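Multiple PDZ domain protein (Mus musculus, PDB 4XH7) probably acts as a multivalent scaffold in signalling, its PDZ domains, of which this is the fourth, binding the C-terminal tails of partner proteins. Local coordinates at residues A[28-33]-A[102-107]; A[69-74]-A[107-112]. All blocks are in the same frame, centred on the assembly; numbering follows the deposited sequence.

Strand 102-110 is common to both contacts. Along residues 102-107 it pairs with strand 26-34 in contact 1; from Cys107 on it also meets the loop 69-74 in contact 2, and the two centres lie about 12 Å apart. Cys107 is the shared residue, bonded through its backbone to Val29 and turned with its side chain to the loop. The contacts also touch directly: Met105 CE packs on Leu70 CD1 at 3.7 Å, and Val29 CG1 lies 3.6 Å from Lys69 O. Contact 1 is buried near the middle of the PDZ domain, contact 2 is partly buried, and an imidazole molecule, probably from the crystallisation liquor, sits about 3 Å from the Phe71 side chain.

Contact 1 of 2, residues A[28-33]-A[102-107]; sequences IVVAHV and DVTMVC
Val106 lays its CG1 against CG2 of Ile28, 3.6 Å away, the two branched chains meeting at a slant over the same face of the sheet. The backbones beneath them are the antiparallel pair of first and last strands of the PDZ fold, 26-34 beside 102-110. Six N-H...O bonds stitch them together through three hydrogen-bonded pairs, Val29 with Cys107, Ala31 with Met105 and Val33 with Val103; the bond from Met105 N to Ala31 O is almost straight, 177° at the hydrogen. Between these rungs the CA-H groups also lean on carbonyls, as where Val106 CA comes 3.4 Å from Val29 O.

On the face of Val30, His32, Thr104 and Val106, Val30 turns CG1 away from its backbone N (chi1 175°), which carries that methyl to 3.8 Å from CG2 of Thr104. Helix 5-22 covers this side, with Leu15 on Val30 and Leu14 on Val106. The other face, with Ala31, Val33, Val103 and Met105, looks into the domain. Here Met105 sends its chain out extended through chi2 and then bends at chi3 (60°); its SD lies 3.9 Å from CG2 of Val33, and the Met105 side chain also touches Val64 of helix 63-67 and Leu76 of strand 75-79. Strand 102-110 is thus gripped from both edges, since Val106 also bonds through its backbone to strand 75-79.

Toward the exposed end of the helix-covered face, His32 and Thr104 run alongside each other and point the same way. The imidazole is met at its edge, near the ring plane, where CD2 of His32 stands 3.4 Å from OG1 of Thr104.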
ATOM      1  N   ILE A  28       2.728   9.143  -5.239  1.00 21.79           N
ATOM      2  CA  ILE A  28       2.186   8.445  -4.064  1.00 20.76           C
ATOM      3  C   ILE A  28       0.715   8.150  -4.276  1.00 21.85           C
ATOM      4  O   ILE A  28       0.004   8.982  -4.850  1.00 21.96           O
ATOM      5  CB  ILE A  28       2.334   9.297  -2.766  1.00 18.26           C
ATOM      6  CG1 ILE A  28       3.754   9.873  -2.644  1.00 18.62           C
ATOM      7  CG2 ILE A  28       1.921   8.476  -1.514  1.00 18.55           C
ATOM      8  CD1 ILE A  28       4.880   8.774  -2.598  1.00 18.99           C
ATOM      9  N   VAL A  29       0.261   6.966  -3.840  1.00 18.82           N
ATOM     10  CA  VAL A  29      -1.110   6.550  -3.997  1.00 22.04           C
ATOM     11  C   VAL A  29      -1.624   6.052  -2.665  1.00 25.13           C
ATOM     12  O   VAL A  29      -0.934   5.302  -1.977  1.00 22.78           O
ATOM     13  CB  VAL A  29      -1.231   5.422  -5.037  1.00 22.54           C
ATOM     14  CG1 VAL A  29      -2.686   5.013  -5.178  1.00 27.84           C
ATOM     15  CG2 VAL A  29      -0.622   5.881  -6.367  1.00 29.96           C
ATOM     16  N   VAL A  30      -2.826   6.478  -2.286  1.00 19.91           N
ATOM     17  CA  VAL A  30      -3.484   5.916  -1.102  1.00 21.60           C
ATOM     18  C   VAL A  30      -4.663   5.055  -1.527  1.00 24.90           C
ATOM     19  O   VAL A  30      -5.502   5.496  -2.321  1.00 25.32           O
ATOM     20  CB  VAL A  30      -3.943   7.035  -0.134  1.00 24.25           C
ATOM     21  CG1 VAL A  30      -4.736   6.464   1.051  1.00 26.51           C
ATOM     22  CG2 VAL A  30      -2.722   7.744   0.408  1.00 23.13           C
ATOM     23  N   ALA A  31      -4.733   3.821  -1.022  1.00 21.76           N
ATOM     24  CA  ALA A  31      -5.869   2.951  -1.357  1.00 21.78           C
ATOM     25  C   ALA A  31      -6.601   2.542  -0.095  1.00 24.67           C
ATOM     26  O   ALA A  31      -5.978   2.148   0.876  1.00 26.49           O
ATOM     27  CB  ALA A  31      -5.404   1.717  -2.110  1.00 24.22           C
ATOM     28  N   HIS A  32      -7.930   2.632  -0.117  1.00 24.98           N
ATOM     29  CA  HIS A  32      -8.717   2.120   0.999  1.00 27.23           C
ATOM     30  C   HIS A  32      -9.267   0.774   0.585  1.00 24.90           C
ATOM     31  O   HIS A  32     -10.022   0.653  -0.406  1.00 27.62           O
ATOM     32  CB  HIS A  32      -9.823   3.107   1.370  1.00 26.59           C
ATOM     33  CG  HIS A  32      -9.288   4.431   1.796  1.00 30.69           C
ATOM     34  ND1 HIS A  32      -9.238   5.517   0.950  1.00 41.06           N
ATOM     35  CD2 HIS A  32      -8.730   4.833   2.961  1.00 41.24           C
ATOM     36  CE1 HIS A  32      -8.687   6.539   1.581  1.00 37.54           C
ATOM     37  NE2 HIS A  32      -8.362   6.149   2.802  1.00 39.43           N
ATOM     38  N   VAL A  33      -8.852  -0.248   1.314  1.00 23.22           N
ATOM     39  CA  VAL A  33      -9.139  -1.618   0.933  1.00 22.51           C
ATOM     40  C   VAL A  33      -9.976  -2.247   2.035  1.00 24.50           C
ATOM     41  O   VAL A  33      -9.757  -1.959   3.209  1.00 28.22           O
ATOM     42  CB  VAL A  33      -7.813  -2.405   0.736  1.00 23.64           C
ATOM     43  CG1 VAL A  33      -8.055  -3.892   0.466  1.00 22.90           C
ATOM     44  CG2 VAL A  33      -7.032  -1.816  -0.431  1.00 23.81           C
ATOM     45  N   ASP A 102     -10.394  -3.552   7.503  1.00 28.83           N
ATOM     46  CA  ASP A 102     -10.270  -2.272   6.817  1.00 30.34           C
ATOM     47  C   ASP A 102      -8.823  -1.815   6.807  1.00 28.15           C
ATOM     48  O   ASP A 102      -8.220  -1.665   7.862  1.00 25.83           O
ATOM     49  CB  ASP A 102     -11.159  -1.225   7.486  1.00 34.79           C
ATOM     50  CG  ASP A 102     -12.646  -1.512   7.288  1.00 50.05           C
ATOM     51  OD1 ASP A 102     -13.037  -1.952   6.176  1.00 45.77           O
ATOM     52  OD2 ASP A 102     -13.419  -1.307   8.249  1.00 69.98           O
ATOM     53  N   VAL A 103      -8.289  -1.555   5.616  1.00 23.81           N
ATOM     54  CA  VAL A 103      -6.869  -1.260   5.477  1.00 24.46           C
ATOM     55  C   VAL A 103      -6.662   0.002   4.659  1.00 24.74           C
ATOM     56  O   VAL A 103      -7.260   0.160   3.597  1.00 27.57           O
ATOM     57  CB  VAL A 103      -6.122  -2.418   4.783  1.00 27.11           C
ATOM     58  CG1 VAL A 103      -4.629  -2.094   4.681  1.00 31.24           C
ATOM     59  CG2 VAL A 103      -6.346  -3.713   5.569  1.00 26.41           C
ATOM     60  N   THR A 104      -5.832   0.899   5.149  1.00 23.02           N
ATOM     61  CA  THR A 104      -5.409   2.031   4.347  1.00 22.63           C
ATOM     62  C   THR A 104      -3.985   1.771   3.899  1.00 24.21           C
ATOM     63  O   THR A 104      -3.101   1.687   4.738  1.00 24.45           O
ATOM     64  CB  THR A 104      -5.474   3.334   5.165  1.00 27.75           C
ATOM     65  OG1 THR A 104      -6.850   3.557   5.522  1.00 29.92           O
ATOM     66  CG2 THR A 104      -4.954   4.534   4.330  1.00 25.69           C
ATOM     67  N   MET A 105      -3.771   1.650   2.590  1.00 21.71           N
ATOM     68  CA  MET A 105      -2.465   1.274   2.056  1.00 20.75           C
ATOM     69  C   MET A 105      -1.882   2.485   1.426  1.00 19.68           C
ATOM     70  O   MET A 105      -2.584   3.169   0.676  1.00 24.47           O
ATOM     71  CB  MET A 105      -2.600   0.169   1.000  1.00 20.30           C
ATOM     72  CG  MET A 105      -3.212  -1.094   1.546  1.00 27.16           C
ATOM     73  SD  MET A 105      -3.239  -2.398   0.281  1.00 29.51           S
ATOM     74  CE  MET A 105      -1.475  -2.539  -0.063  1.00 24.13           C
ATOM     75  N   VAL A 106      -0.600   2.761   1.674  1.00 16.74           N
ATOM     76  CA  VAL A 106       0.088   3.798   0.925  1.00 17.86           C
ATOM     77  C   VAL A 106       1.149   3.122   0.091  1.00 21.79           C
ATOM     78  O   VAL A 106       1.956   2.353   0.632  1.00 21.50           O
ATOM     79  CB  VAL A 106       0.784   4.847   1.838  1.00 22.19           C
ATOM     80  CG1 VAL A 106       1.493   5.966   0.982  1.00 21.56           C
ATOM     81  CG2 VAL A 106      -0.209   5.433   2.856  1.00 22.76           C
ATOM     82  N   CYS A 107       1.150   3.411  -1.208  1.00 19.05           N
ATOM     83  CA  CYS A 107       2.152   2.853  -2.136  1.00 19.45           C
ATOM     84  C   CYS A 107       2.734   3.933  -3.004  1.00 17.88           C
ATOM     85  O   CYS A 107       2.275   5.082  -2.976  1.00 18.53           O
ATOM     86  CB  CYS A 107       1.536   1.804  -3.070  1.00 17.08           C
ATOM     87  SG  CYS A 107       0.837   0.357  -2.204  1.00 23.75           S
TER

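Contact 2 of 2, residues A[69-74]-A[107-112]; sequences KLFSGD and CCRRTV
In this PDZ domain the loop between helix 63-67 and strand 75-79 ends in a type II beta turn, Phe71 to Asp74, and the last strand pins that turn through a bidentate salt bridge. Arg109 comes at the Asp74 carboxylate side-on: NE gives a nearly straight bond to OD1 at 2.8 Å (172° at the hydrogen), and NH1 reaches OD2 of the same carboxylate at 2.8 Å. Both oxygens are used on their syn sides, with the two flat groups turned 29° from coplanar. The arginine gets there by setting CG between its backbone N and carbonyl carbon (chi1 57°) and bending again at chi3, which folds the chain back alongside Asp74.

NH1 has a second acceptor, Lys69 O at 3.2 Å, lying in the guanidinium plane; a water links that carbonyl to NH2. The CD1 edge of Phe71 is 3.4 Å from Arg109 NH1, with ring and guanidinium nearly perpendicular. Elsewhere in the contact, both methyls of Leu70, CD1 and CD2, touch SG of Cys107, CD2 at 3.8 Å.

Asp74 OD2 is gripped twice, from opposite faces of the carboxylate: besides NH1, Phe71 N donates at 2.9 Å from above the plane. Were Arg109 replaced by an alanine, the buried Asp74 carboxylate would probably lose its countercharge and the carbonyl of Lys69 one of its donors. With three N-H groups on its two oxygens, two of them from a guanidinium, Asp74 is likely to stay ionised despite its burial, and its rotation is fixed by bonds to both loop and strand.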
ATOM      1  N   LYS A  69      -7.060   1.171  -7.139  1.00 21.94           N
ATOM      2  CA  LYS A  69      -6.016   2.180  -7.083  1.00 24.73           C
ATOM      3  C   LYS A  69      -4.598   1.667  -7.279  1.00 23.74           C
ATOM      4  O   LYS A  69      -3.683   2.458  -7.574  1.00 23.63           O
ATOM      5  CB  LYS A  69      -6.046   2.873  -5.715  1.00 23.86           C
ATOM      6  CG  LYS A  69      -7.325   3.614  -5.376  1.00 32.59           C
ATOM      7  CD  LYS A  69      -7.393   4.913  -6.114  1.00 48.19           C
ATOM      8  CE  LYS A  69      -8.491   5.786  -5.555  1.00 60.79           C
ATOM      9  NZ  LYS A  69      -8.946   6.756  -6.585  1.00 66.67           N
ATOM     10  N   LEU A  70      -4.388   0.389  -6.988  1.00 21.17           N
ATOM     11  CA  LEU A  70      -3.042  -0.156  -6.971  1.00 18.06           C
ATOM     12  C   LEU A  70      -2.799  -1.065  -8.169  1.00 21.37           C
ATOM     13  O   LEU A  70      -3.676  -1.822  -8.593  1.00 22.49           O
ATOM     14  CB  LEU A  70      -2.800  -0.920  -5.668  1.00 18.67           C
ATOM     15  CG  LEU A  70      -2.986  -0.116  -4.387  1.00 21.75           C
ATOM     16  CD1 LEU A  70      -2.626  -0.922  -3.154  1.00 20.96           C
ATOM     17  CD2 LEU A  70      -2.138   1.165  -4.393  1.00 24.13           C
ATOM     18  N   PHE A  71      -1.594  -0.991  -8.709  1.00 19.52           N
ATOM     19  CA  PHE A  71      -1.216  -1.718  -9.915  1.00 19.74           C
ATOM     20  C   PHE A  71       0.024  -2.564  -9.700  1.00 21.33           C
ATOM     21  O   PHE A  71       0.841  -2.270  -8.820  1.00 20.73           O
ATOM     22  CB  PHE A  71      -0.931  -0.731 -11.068  1.00 20.31           C
ATOM     23  CG  PHE A  71      -2.152   0.009 -11.549  1.00 22.53           C
ATOM     24  CD1 PHE A  71      -2.669   1.056 -10.805  1.00 22.60           C
ATOM     25  CD2 PHE A  71      -2.779  -0.352 -12.732  1.00 25.44           C
ATOM     26  CE1 PHE A  71      -3.802   1.758 -11.217  1.00 26.34           C
ATOM     27  CE2 PHE A  71      -3.911   0.337 -13.161  1.00 26.64           C
ATOM     28  CZ  PHE A  71      -4.435   1.376 -12.394  1.00 26.98           C
ATOM     29  N   SER A  72       0.175  -3.631 -10.489  0.62 22.45           N
ATOM     30  CA  SER A  72       1.449  -4.344 -10.509  0.62 23.44           C
ATOM     31  C   SER A  72       2.602  -3.359 -10.651  0.62 22.71           C
ATOM     32  O   SER A  72       2.518  -2.386 -11.407  0.62 23.22           O
ATOM     33  CB  SER A  72       1.504  -5.345 -11.668  0.62 28.32           C
ATOM     34  OG  SER A  72       1.525  -4.647 -12.901  0.62 36.14           O
ATOM     35  N   GLY A  73       3.675  -3.599  -9.903  1.00 22.40           N
ATOM     36  CA  GLY A  73       4.829  -2.733  -9.932  1.00 21.85           C
ATOM     37  C   GLY A  73       4.823  -1.713  -8.811  1.00 23.59           C
ATOM     38  O   GLY A  73       5.872  -1.165  -8.514  1.00 20.47           O
ATOM     39  N   ASP A  74       3.677  -1.476  -8.177  1.00 17.86           N
ATOM     40  CA  ASP A  74       3.670  -0.447  -7.112  1.00 17.28           C
ATOM     41  C   ASP A  74       4.487  -0.903  -5.903  1.00 18.02           C
ATOM     42  O   ASP A  74       4.457  -2.081  -5.526  1.00 20.84           O
ATOM     43  CB  ASP A  74       2.241  -0.131  -6.667  1.00 19.10           C
ATOM     44  CG  ASP A  74       1.463   0.675  -7.702  1.00 26.01           C
ATOM     45  OD1 ASP A  74       2.055   1.145  -8.704  1.00 24.33           O
ATOM     46  OD2 ASP A  74       0.236   0.839  -7.513  1.00 25.95           O
ATOM     47  N   CYS A 107       1.150   3.411  -1.208  1.00 19.05           N
ATOM     48  CA  CYS A 107       2.152   2.853  -2.136  1.00 19.45           C
ATOM     49  C   CYS A 107       2.734   3.933  -3.004  1.00 17.88           C
ATOM     50  O   CYS A 107       2.275   5.082  -2.976  1.00 18.53           O
ATOM     51  CB  CYS A 107       1.536   1.804  -3.070  1.00 17.08           C
ATOM     52  SG  CYS A 107       0.837   0.357  -2.204  1.00 23.75           S
ATOM     53  N   CYS A 108       3.742   3.591  -3.804  1.00 17.80           N
ATOM     54  CA  CYS A 108       4.215   4.570  -4.803  1.00 16.50           C
ATOM     55  C   CYS A 108       4.669   3.910  -6.074  1.00 19.13           C
ATOM     56  O   CYS A 108       4.815   2.673  -6.153  1.00 19.40           O
ATOM     57  CB  CYS A 108       5.356   5.431  -4.240  1.00 18.34           C
ATOM     58  SG  CYS A 108       6.833   4.484  -3.811  1.00 20.88           S
ATOM     59  N   ARG A 109       4.793   4.715  -7.122  1.00 17.16           N
ATOM     60  CA  ARG A 109       5.355   4.204  -8.388  1.00 20.96           C
ATOM     61  C   ARG A 109       6.296   5.289  -8.929  1.00 21.49           C
ATOM     62  O   ARG A 109       6.093   6.455  -8.656  1.00 19.76           O
ATOM     63  CB  ARG A 109       4.252   3.822  -9.406  1.00 20.60           C
ATOM     64  CG  ARG A 109       3.273   4.960  -9.770  1.00 24.69           C
ATOM     65  CD  ARG A 109       2.110   4.400 -10.659  1.00 21.94           C
ATOM     66  NE  ARG A 109       1.199   3.592  -9.871  1.00 22.79           N
ATOM     67  CZ  ARG A 109      -0.050   3.912  -9.557  1.00 25.18           C
ATOM     68  NH1 ARG A 109      -0.758   3.075  -8.809  1.00 21.88           N
ATOM     69  NH2 ARG A 109      -0.597   5.039 -10.004  1.00 26.62           N
ATOM     70  N   ARG A 110       7.331   4.900  -9.657  1.00 20.60           N
ATOM     71  CA  ARG A 110       8.231   5.903 -10.243  1.00 20.77           C
ATOM     72  C   ARG A 110       7.450   6.699 -11.307  1.00 23.01           C
ATOM     73  O   ARG A 110       6.596   6.153 -11.999  1.00 23.14           O
ATOM     74  CB  ARG A 110       9.459   5.213 -10.837  1.00 24.04           C
ATOM     75  CG  ARG A 110      10.470   4.731  -9.834  1.00 33.01           C
ATOM     76  N   THR A 111       7.742   7.998 -11.455  1.00 21.57           N
ATOM     77  CA  THR A 111       6.966   8.798 -12.386  1.00 21.06           C
ATOM     78  C   THR A 111       7.894   9.720 -13.170  1.00 22.11           C
ATOM     79  O   THR A 111       9.078   9.761 -12.891  1.00 25.24           O
ATOM     80  CB  THR A 111       5.876   9.590 -11.648  1.00 23.58           C
ATOM     81  OG1 THR A 111       4.947  10.170 -12.577  1.00 31.99           O
ATOM     82  CG2 THR A 111       6.487  10.667 -10.749  1.00 22.77           C
ATOM     83  N   VAL A 112       7.294  10.348 -14.181  1.00 24.84           N
ATOM     84  CA  VAL A 112       7.889  11.357 -15.073  1.00 34.61           C
ATOM     85  C   VAL A 112       6.925  12.537 -15.189  1.00 37.73           C
ATOM     86  O   VAL A 112       5.697  12.338 -15.274  1.00 42.62           O
ATOM     87  CB  VAL A 112       8.102  10.833 -16.509  1.00 28.40           C
ATOM     88  CG1 VAL A 112       8.836  11.866 -17.354  1.00 42.58           C
ATOM     89  CG2 VAL A 112       8.856   9.550 -16.528  1.00 28.01           C
TER
HETATM   90  O   HOH W   1      -3.612   4.917  -8.893  1.00 31.31           O